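Local coordinates for protein L-ribulose 3-epimerase (Mesorhizobium loti, PDB 3VYL) that epimerises ketoses at carbon 3, interconverting L-ribulose and L-xylulose most efficiently, with a manganese(II) ion held in a TIM barrel, at residues A30-I35 / A268-A273. Sequence-based numbering, arbitrary orientation.
Sequences AGFDLI and ALAKHA
Phe32 points the far edge of its ring at the helix carrying Ala270 and Ala273, and this apolar approach makes up much of the contact. CZ lies 4.2 Å from the methyl CB of Ala273, while CE2 comes 4.0 Å from CB of Ala270; the Ala273 methyl sits near the ring plane, at the edge rather than over a face. A chi1 of -71° sets CG beside the backbone N and anti to the carbonyl carbon, which carries CE2 and CZ to the helix. Next to it, two alanine methyls meet directly, Ala30 CB to Ala270 CB at 3.7 Å, which lets the two backbones draw close: the CA atoms of Ala30 and Lys271 are 4.7 Å apart. The aliphatic CG of the exposed Lys271 lies 4.1 Å from CA of Ala30.

The polar side of the contact is slight. The carbonyl O of Ala270 also faces the ring edge, near its plane, 3.2 Å from CE2. The Lys271 chain bends at chi4 to bring NZ into a weak hydrogen bond with the carbonyl of Asp29. Gly31, with positive phi (100°), closes helix 17-30 in a Schellman motif and turns the chain towards strand 34-37.

In the TIM barrel, this joins the turn between the first barrel helix and second strand to the long helix 266-292, which comes after the last barrel strand, 238-240. Phe240 of that strand and Ile6 of strand 4-7 also pack on Phe32, whose side chain lies about 14 Å from the manganese. Were the ring cut back to an alanine, a gap would probably open between Ile6, Phe240 and the helix, and the methyls of Ala270 and Ala273 would lose the ring edge. The seam thus rests on small methyls and an electropositive C-H edge compatible with a carbonyl oxygen.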
loop_
_atom_site.group_PDB
_atom_site.type_symbol
_atom_site.label_atom_id
_atom_site.label_comp_id
_atom_site.label_asym_id
_atom_site.label_seq_id
_atom_site.Cartn_x
_atom_site.Cartn_y
_atom_site.Cartn_z
ATOM N N ALA A 30 21.275 10.198 19.507
ATOM C CA ALA A 30 20.215 9.609 18.696
ATOM C C ALA A 30 20.754 9.017 17.391
ATOM O O ALA A 30 20.085 8.211 16.751
ATOM C CB ALA A 30 19.142 10.648 18.411
ATOM N N GLY A 31 21.954 9.431 16.997
ATOM C CA GLY A 31 22.611 8.876 15.817
ATOM C C GLY A 31 22.509 9.712 14.556
ATOM O O GLY A 31 22.850 9.251 13.472
ATOM N N PHE A 32 22.043 10.945 14.694
ATOM C CA PHE A 32 21.906 11.831 13.552
ATOM C C PHE A 32 23.209 12.567 13.340
ATOM O O PHE A 32 24.025 12.622 14.245
ATOM C CB PHE A 32 20.762 12.817 13.799
ATOM C CG PHE A 32 19.405 12.185 13.744
ATOM C CD1 PHE A 32 18.681 12.174 12.554
ATOM C CD2 PHE A 32 18.854 11.582 14.876
ATOM C CE1 PHE A 32 17.428 11.581 12.496
ATOM C CE2 PHE A 32 17.604 10.985 14.826
ATOM C CZ PHE A 32 16.886 10.987 13.638
ATOM N N ASP A 33 23.421 13.131 12.158
ATOM C CA ASP A 33 24.648 13.888 11.928
ATOM C C ASP A 33 24.438 15.208 11.188
ATOM O O ASP A 33 25.360 15.759 10.577
ATOM C CB ASP A 33 25.748 13.019 11.300
ATOM C CG ASP A 33 25.234 12.141 10.178
ATOM O OD1 ASP A 33 24.602 12.684 9.238
ATOM O OD2 ASP A 33 25.472 10.908 10.244
ATOM N N LEU A 34 23.218 15.721 11.269
ATOM C CA LEU A 34 22.962 17.124 10.964
ATOM C C LEU A 34 21.994 17.682 12.010
ATOM O O LEU A 34 21.292 16.914 12.687
ATOM C CB LEU A 34 22.415 17.282 9.549
ATOM C CG LEU A 34 22.167 18.696 9.026
ATOM C CD1 LEU A 34 22.640 18.817 7.589
ATOM C CD2 LEU A 34 20.686 19.050 9.128
ATOM N N ILE A 35 21.997 19.007 12.163
ATOM C CA ILE A 35 21.015 19.709 12.990
ATOM C C ILE A 35 20.405 20.849 12.198
ATOM O O ILE A 35 21.110 21.593 11.511
ATOM C CB ILE A 35 21.598 20.201 14.354
ATOM C CG1 ILE A 35 20.490 20.702 15.305
ATOM C CG2 ILE A 35 22.660 21.282 14.169
ATOM C CD1 ILE A 35 19.564 19.624 15.827
ATOM N N ALA A 268 13.454 8.448 22.477
ATOM C CA ALA A 268 12.890 7.253 21.861
ATOM C C ALA A 268 12.442 7.583 20.436
ATOM O O ALA A 268 12.809 6.904 19.483
ATOM C CB ALA A 268 11.729 6.718 22.683
ATOM N N LEU A 269 11.679 8.665 20.315
ATOM C CA LEU A 269 11.224 9.171 19.043
ATOM C C LEU A 269 12.381 9.356 18.060
ATOM O O LEU A 269 12.291 8.909 16.917
ATOM C CB LEU A 269 10.451 10.482 19.239
ATOM C CG LEU A 269 9.991 11.173 17.955
ATOM C CD1 LEU A 269 8.656 10.606 17.491
ATOM C CD2 LEU A 269 9.926 12.678 18.140
ATOM N N ALA A 270 13.464 9.997 18.493
ATOM C CA ALA A 270 14.584 10.268 17.582
ATOM C C ALA A 270 15.349 8.999 17.165
ATOM O O ALA A 270 15.545 8.756 15.969
ATOM C CB ALA A 270 15.521 11.306 18.170
ATOM N N LYS A 271 15.765 8.198 18.145
ATOM C CA LYS A 271 16.421 6.919 17.875
ATOM C C LYS A 271 15.595 6.079 16.901
ATOM O O LYS A 271 16.142 5.483 15.964
ATOM C CB LYS A 271 16.643 6.118 19.163
ATOM C CG LYS A 271 17.782 6.593 20.058
ATOM C CD LYS A 271 18.058 5.565 21.153
ATOM C CE LYS A 271 18.989 6.100 22.235
ATOM N NZ LYS A 271 20.364 6.410 21.756
ATOM N N HIS A 272 14.281 6.038 17.124
ATOM C CA HIS A 272 13.361 5.303 16.247
ATOM C C HIS A 272 13.352 5.870 14.851
ATOM O O HIS A 272 13.406 5.132 13.864
ATOM C CB HIS A 272 11.955 5.318 16.816
ATOM C CG HIS A 272 10.930 4.672 15.923
ATOM N ND1 HIS A 272 10.319 5.336 14.917
ATOM C CD2 HIS A 272 10.405 3.384 15.918
ATOM C CE1 HIS A 272 9.449 4.514 14.312
ATOM N NE2 HIS A 272 9.503 3.324 14.926
ATOM N N ALA A 273 13.292 7.188 14.754
ATOM C CA ALA A 273 13.284 7.837 13.461
ATOM C C ALA A 273 14.593 7.566 12.741
ATOM O O ALA A 273 14.614 7.440 11.515
ATOM C CB ALA A 273 13.050 9.327 13.613
#